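Local coordinates for protein dehalogenase (Rhodospirillaceae, PDB 6A41) that probably cleaves carbon-halogen bonds as a dehalogenase built on the Rossmann fold of the short-chain dehydrogenase/reductase superfamily, at residues K15-G18 with H19-R23; V182-P185 with D186-P189; I221-L224 with C225-G228. All blocks are in the same frame, centred on the assembly; numbering follows the deposited sequence.

Contact 1. Residues K15-G18 with H19-R23; sequences KFAG and HGTTR
Two neighbouring carbonyls, Ala17 O and Gly18 O, are each gripped twice by the threonine one helical turn further on. Thr21 N donates to Ala17 O at 2.9 Å, nearly along the C=O axis, while Thr21 OG1 comes to the same Ala17 O at 2.8 Å from above the carbonyl plane. Thr22 repeats the scheme one residue on: its N-H and its hydroxyl reach Gly18 O from opposite faces of that carbonyl's plane, with Thr22 OG1 the closer to Gly18 O at 2.7 Å. In both threonines the hydroxyl lies anti to the carbonyl carbon (chi1 -56° and -66°), which turns it back toward the preceding turn. Thr22 OG1 has a second partner in Tyr48 OH. A type II' turn from Lys15 to Gly18 leads into helix 18-27, with Ala17 as N-cap residue, and two waters serve the first turn: one bridges Gly20 N to Phe16 O, the other His19 N and, weakly, Lys15 O. Between the two segments packing is slight; Ala17 and Thr21 also meet Ile221 of helix 214-225. Ala17 CB lies 3.9 Å from Thr21 OG1, and the edge of the His19 ring approaches Gly18 C, its NE2 held by Glu14. Reductase relatives bind a dinucleotide with this loop; here threonines satisfy Ala17 O and Gly18 O, water His19 N and Gly20 N, and Asn83 holds the turn at Lys15 O and Ala17 N.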
loop_
_atom_site.group_PDB
_atom_site.type_symbol
_atom_site.label_atom_id
_atom_site.label_comp_id
_atom_site.label_asym_id
_atom_site.label_seq_id
_atom_site.Cartn_x
_atom_site.Cartn_y
_atom_site.Cartn_z
ATOM N N LYS A 15 3.391 14.214 25.795
ATOM C CA LYS A 15 3.935 14.321 24.442
ATOM C C LYS A 15 2.843 14.113 23.425
ATOM O O LYS A 15 1.790 13.535 23.722
ATOM C CB LYS A 15 4.932 13.192 24.201
ATOM C CG LYS A 15 6.219 13.436 24.971
ATOM C CD LYS A 15 7.089 12.222 24.896
ATOM C CE LYS A 15 8.180 12.316 23.883
ATOM N NZ LYS A 15 9.128 13.441 24.031
ATOM N N PHE A 16 3.172 14.524 22.227
ATOM C CA PHE A 16 2.503 14.097 20.961
ATOM C C PHE A 16 0.962 14.168 21.076
ATOM O O PHE A 16 0.440 15.267 21.236
ATOM C CB PHE A 16 3.011 12.643 20.647
ATOM C CG PHE A 16 2.826 12.171 19.197
ATOM C CD1 PHE A 16 2.511 13.062 18.137
ATOM C CD2 PHE A 16 3.048 10.864 18.901
ATOM C CE1 PHE A 16 2.348 12.611 16.853
ATOM C CE2 PHE A 16 2.964 10.410 17.612
ATOM C CZ PHE A 16 2.640 11.258 16.592
ATOM N N ALA A 17 0.231 13.054 21.041
ATOM C CA ALA A 17 -1.216 13.114 20.949
ATOM C C ALA A 17 -1.904 13.041 22.317
ATOM O O ALA A 17 -3.147 12.934 22.420
ATOM C CB ALA A 17 -1.722 11.973 20.116
ATOM N N GLY A 18 -1.132 13.113 23.399
ATOM C CA GLY A 18 -1.730 12.888 24.759
ATOM C C GLY A 18 -2.871 13.823 25.167
ATOM O O GLY A 18 -3.916 13.392 25.720
ATOM N N HIS A 19 -2.645 15.112 25.023
ATOM C CA HIS A 19 -3.627 16.060 25.414
ATOM C C HIS A 19 -4.867 16.026 24.570
ATOM O O HIS A 19 -5.980 16.092 25.109
ATOM C CB HIS A 19 -3.042 17.479 25.447
ATOM C CG HIS A 19 -2.131 17.685 26.614
ATOM N ND1 HIS A 19 -1.863 18.939 27.117
ATOM C CD2 HIS A 19 -1.591 16.798 27.482
ATOM C CE1 HIS A 19 -1.069 18.800 28.177
ATOM N NE2 HIS A 19 -0.885 17.518 28.411
ATOM N N GLY A 20 -4.673 15.980 23.238
ATOM C CA GLY A 20 -5.863 15.888 22.288
ATOM C C GLY A 20 -6.677 14.662 22.654
ATOM O O GLY A 20 -7.879 14.723 22.723
ATOM N N THR A 21 -5.989 13.508 22.849
ATOM C CA THR A 21 -6.685 12.316 23.107
ATOM C C THR A 21 -7.401 12.417 24.479
ATOM O O THR A 21 -8.504 12.030 24.581
ATOM C CB THR A 21 -5.774 11.089 23.088
ATOM O OG1 THR A 21 -5.086 11.044 21.793
ATOM C CG2 THR A 21 -6.606 9.816 23.274
ATOM N N THR A 22 -6.737 12.930 25.513
ATOM C CA THR A 22 -7.384 13.029 26.835
ATOM C C THR A 22 -8.686 13.819 26.743
ATOM O O THR A 22 -9.757 13.413 27.242
ATOM C CB THR A 22 -6.460 13.780 27.804
ATOM O OG1 THR A 22 -5.301 13.020 28.046
ATOM C CG2 THR A 22 -7.153 14.029 29.135
ATOM N N ARG A 23 -8.532 14.961 26.095
ATOM C CA ARG A 23 -9.616 15.946 25.934
ATOM C C ARG A 23 -10.863 15.367 25.239
ATOM O O ARG A 23 -12.034 15.497 25.736
ATOM C CB ARG A 23 -9.127 17.181 25.148
ATOM C CG ARG A 23 -10.130 18.289 25.096
ATOM C CD ARG A 23 -9.712 19.532 24.253
ATOM N NE ARG A 23 -8.488 20.028 24.797
ATOM C CZ ARG A 23 -7.252 19.966 24.299
ATOM N NH1 ARG A 23 -6.952 19.478 23.152
ATOM N NH2 ARG A 23 -6.273 20.464 25.068
HETATM O O HOH W 1 0.125 15.874 24.708
HETATM O O HOH W 2 -2.110 16.411 22.019
#

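Contact 2. Residues V182-P185 with D186-P189; sequences VENP and DYFP
Asp186 N and Tyr187 N both donate to Asn184 OD1, approaching from the same face of the amide. The Asp186 N to Asn184 OD1 bond, 2.8 Å, closes an Asx turn, and the Asp186 carboxylate accepts from Phe16 N and makes a salt bridge with Lys15. Tyr187 N adds the straighter bond to Asn184 OD1, at 3.1 Å with an N-H...O angle of 162°. The tyrosine ring meets Phe16 edge-to-face, and its hydroxyl bonds Tyr86 O. Asn184 also gives ND2 to Val182 O at 2.7 Å, so its amide ties the turn to the chain just before it, in the loop that follows strand 172-179 of the Rossmann fold. Were Asn184 an alanine, Asp186 N, Tyr187 N and Val182 O would probably lose their shared side-chain partner, leaving the turn held mainly by its backbone bridge to Phe188. There Phe188 N donates to Asn184 O and Phe188 O accepts from Asn184 N, a single antiparallel bridge of the hydrogen-bonded kind. With CG anti to its carbonyl carbon (chi1 -63°), the Phe188 ring turns its edge to Asn184 ND2, ring and amide planes 80° apart, and brings CD2 to 3.3 Å from Val182 O. Pro189, the N-cap of helix 190-193, rests its CB 3.7 Å from Pro185 O.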
loop_
_atom_site.group_PDB
_atom_site.type_symbol
_atom_site.label_atom_id
_atom_site.label_comp_id
_atom_site.label_asym_id
_atom_site.label_seq_id
_atom_site.Cartn_x
_atom_site.Cartn_y
_atom_site.Cartn_z
ATOM N N VAL A 182 0.206 17.532 12.383
ATOM C CA VAL A 182 -0.775 17.805 13.415
ATOM C C VAL A 182 -0.085 18.633 14.492
ATOM O O VAL A 182 0.995 18.222 14.973
ATOM C CB VAL A 182 -1.351 16.572 14.064
ATOM C CG1 VAL A 182 -2.314 16.974 15.201
ATOM C CG2 VAL A 182 -2.036 15.698 13.049
ATOM N N GLU A 183 -0.672 19.795 14.816
ATOM C CA GLU A 183 -0.165 20.654 15.914
ATOM C C GLU A 183 0.052 19.756 17.111
ATOM O O GLU A 183 -0.884 19.131 17.603
ATOM C CB GLU A 183 -1.138 21.742 16.267
ATOM C CG GLU A 183 -1.349 22.663 15.087
ATOM C CD GLU A 183 -2.467 23.712 15.314
ATOM O OE1 GLU A 183 -3.089 23.714 16.398
ATOM O OE2 GLU A 183 -2.699 24.508 14.390
ATOM N N ASN A 184 1.292 19.731 17.598
ATOM C CA ASN A 184 1.648 18.944 18.728
ATOM C C ASN A 184 2.965 19.308 19.232
ATOM O O ASN A 184 3.796 19.789 18.465
ATOM C CB ASN A 184 1.507 17.447 18.429
ATOM C CG ASN A 184 2.652 16.823 17.709
ATOM O OD1 ASN A 184 3.688 16.547 18.345
ATOM N ND2 ASN A 184 2.432 16.406 16.423
ATOM N N PRO A 185 3.225 18.967 20.486
ATOM C CA PRO A 185 4.475 19.493 21.023
ATOM C C PRO A 185 5.760 18.889 20.527
ATOM O O PRO A 185 6.801 19.532 20.688
ATOM C CB PRO A 185 4.285 19.324 22.531
ATOM C CG PRO A 185 3.353 18.191 22.669
ATOM C CD PRO A 185 2.389 18.365 21.563
ATOM N N ASP A 186 5.726 17.682 19.978
ATOM C CA ASP A 186 6.913 16.943 19.530
ATOM C C ASP A 186 7.400 17.310 18.122
ATOM O O ASP A 186 8.589 17.567 17.903
ATOM C CB ASP A 186 6.693 15.433 19.702
ATOM C CG ASP A 186 6.760 15.084 21.138
ATOM O OD1 ASP A 186 5.749 15.327 21.895
ATOM O OD2 ASP A 186 7.876 14.754 21.588
ATOM N N TYR A 187 6.472 17.359 17.180
ATOM C CA TYR A 187 6.790 17.533 15.786
ATOM C C TYR A 187 6.326 18.885 15.202
ATOM O O TYR A 187 6.897 19.294 14.193
ATOM C CB TYR A 187 6.200 16.341 15.004
ATOM C CG TYR A 187 6.749 15.012 15.562
ATOM C CD1 TYR A 187 8.094 14.782 15.624
ATOM C CD2 TYR A 187 5.922 14.099 16.111
ATOM C CE1 TYR A 187 8.601 13.638 16.272
ATOM C CE2 TYR A 187 6.400 12.903 16.695
ATOM C CZ TYR A 187 7.716 12.650 16.703
ATOM O OH TYR A 187 8.200 11.508 17.381
ATOM N N PHE A 188 5.221 19.496 15.738
ATOM C CA PHE A 188 4.666 20.749 15.162
ATOM C C PHE A 188 4.359 21.694 16.317
ATOM O O PHE A 188 3.216 21.937 16.613
ATOM C CB PHE A 188 3.449 20.470 14.231
ATOM C CG PHE A 188 3.846 19.641 13.061
ATOM C CD1 PHE A 188 4.437 20.240 11.970
ATOM C CD2 PHE A 188 3.787 18.213 13.178
ATOM C CE1 PHE A 188 4.980 19.423 10.944
ATOM C CE2 PHE A 188 4.303 17.410 12.187
ATOM C CZ PHE A 188 4.875 18.034 11.049
ATOM N N PRO A 189 5.384 22.132 16.992
ATOM C CA PRO A 189 5.177 22.900 18.198
ATOM C C PRO A 189 4.921 24.358 17.893
ATOM O O PRO A 189 5.072 24.773 16.747
ATOM C CB PRO A 189 6.526 22.744 18.959
ATOM C CG PRO A 189 7.529 22.663 17.861
ATOM C CD PRO A 189 6.835 21.807 16.793
#

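Contact 3. Residues I221-L224 with C225-G228; sequences ICFL and CSDG
Cys225 N donates to Ile221 O, four residues back, in the carbonyl plane at 3.0 Å, and Ser226 N to Phe223 O, three back, from well above that carbonyl's plane. This is the C-terminal turn of helix 214-225, which leads toward the final strand, 236-239, of the parallel sheet of the Rossmann fold. Ser226 then uses its side chain on the same acceptor. Its hydroxyl sits between the backbone N and the carbonyl carbon (chi1 74°), a rotamer that folds OG back over the turn to donate to Phe223 O at 2.7 Å, in the carbonyl plane and on a lone pair. Phe223 O therefore holds two donors of a single residue, one in its plane and one above it, which fixes Ser226 against the last turn of the helix. The Phe223 ring, with CG anti to the backbone N (chi1 168°), runs alongside the departing chain and stacks on Phe223 of a second subunit, so that this turn belongs to a subunit interface. Ile221, Leu224 and Cys225 pack against the sheet: Ile221 and Cys225 lie on Val81 of strand 79-83, and Leu224 and Cys225 on Val132 of strand 129-136. Cys225 SG stands 4.4 Å from Ile221 CG2, an apolar contact. Phe223 CD1 approaches Ser226 OG to 3.9 Å, and the next ring atom, Phe223 CE1, comes within 4.3 Å of Gly228 C.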
loop_
_atom_site.group_PDB
_atom_site.type_symbol
_atom_site.label_atom_id
_atom_site.label_comp_id
_atom_site.label_asym_id
_atom_site.label_seq_id
_atom_site.Cartn_x
_atom_site.Cartn_y
_atom_site.Cartn_z
ATOM N N ILE A 221 -8.080 8.732 17.240
ATOM C CA ILE A 221 -7.698 7.729 18.235
ATOM C C ILE A 221 -8.890 7.263 19.060
ATOM O O ILE A 221 -9.084 5.995 19.227
ATOM C CB ILE A 221 -6.523 8.271 19.088
ATOM C CG1 ILE A 221 -5.268 8.567 18.299
ATOM C CG2 ILE A 221 -6.290 7.424 20.328
ATOM C CD1 ILE A 221 -4.330 9.589 19.005
ATOM N N CYS A 222 -9.720 8.188 19.545
ATOM C CA CYS A 222 -10.926 7.849 20.226
ATOM C C CYS A 222 -11.901 6.966 19.414
ATOM O O CYS A 222 -12.438 5.966 19.900
ATOM C CB CYS A 222 -11.671 9.067 20.731
ATOM S SG CYS A 222 -10.807 9.795 22.148
ATOM N N PHE A 223 -12.060 7.330 18.136
ATOM C CA PHE A 223 -12.859 6.493 17.300
ATOM C C PHE A 223 -12.303 5.009 17.276
ATOM O O PHE A 223 -13.116 4.052 17.507
ATOM C CB PHE A 223 -12.967 7.044 15.843
ATOM C CG PHE A 223 -13.588 5.987 14.880
ATOM C CD1 PHE A 223 -14.905 5.628 15.015
ATOM C CD2 PHE A 223 -12.781 5.349 13.946
ATOM C CE1 PHE A 223 -15.502 4.585 14.221
ATOM C CE2 PHE A 223 -13.306 4.360 13.121
ATOM C CZ PHE A 223 -14.626 3.994 13.266
ATOM N N LEU A 224 -10.995 4.808 17.111
ATOM C CA LEU A 224 -10.471 3.439 17.054
ATOM C C LEU A 224 -10.617 2.712 18.393
ATOM O O LEU A 224 -10.755 1.476 18.372
ATOM C CB LEU A 224 -9.011 3.401 16.617
ATOM C CG LEU A 224 -8.877 3.902 15.164
ATOM C CD1 LEU A 224 -7.400 4.174 14.912
ATOM C CD2 LEU A 224 -9.473 2.925 14.135
ATOM N N CYS A 225 -10.630 3.451 19.517
ATOM C CA CYS A 225 -10.963 2.888 20.857
ATOM C C CYS A 225 -12.441 2.475 21.073
ATOM O O CYS A 225 -12.707 1.788 22.045
ATOM C CB CYS A 225 -10.508 3.806 21.990
ATOM S SG CYS A 225 -8.760 4.183 22.001
ATOM N N SER A 226 -13.362 2.940 20.229
ATOM C CA SER A 226 -14.795 2.794 20.441
ATOM C C SER A 226 -15.276 1.444 19.980
ATOM O O SER A 226 -14.615 0.690 19.129
ATOM C CB SER A 226 -15.642 3.936 19.715
ATOM O OG SER A 226 -15.674 3.689 18.268
ATOM N N ASP A 227 -16.464 1.150 20.452
ATOM C CA ASP A 227 -17.156 -0.096 20.013
ATOM C C ASP A 227 -17.482 -0.113 18.534
ATOM O O ASP A 227 -17.386 -1.135 17.898
ATOM C CB ASP A 227 -18.418 -0.310 20.802
ATOM C CG ASP A 227 -18.138 -0.757 22.152
ATOM O OD1 ASP A 227 -16.964 -0.915 22.626
ATOM O OD2 ASP A 227 -19.148 -0.870 22.856
ATOM N N GLY A 228 -17.766 1.073 17.972
ATOM C CA GLY A 228 -18.082 1.178 16.598
ATOM C C GLY A 228 -16.914 0.830 15.664
ATOM O O GLY A 228 -17.161 0.459 14.516
#

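How the contacts relate
From the N terminus the three contacts come in series, each a local turn; none encloses or crosses another. Contact 1 turns the chain from the loop after strand 7-10 into helix 18-27. Contact 2 folds the loop between strand 172-179 and helix 190-193 back beside the loop of contact 1: Asn184 OD1 and Pro185 CD pack on Phe16, joining loops from strands far apart in sequence. Contact 3 closes helix 214-225 before strand 236-239, and Ile221 CD1 packs on Ala17 and Thr21, tying that helix to the start of helix 18-27. Contacts 2 and 3 do not touch, their nearest atoms being about 9 Å apart; contact 1 touches both.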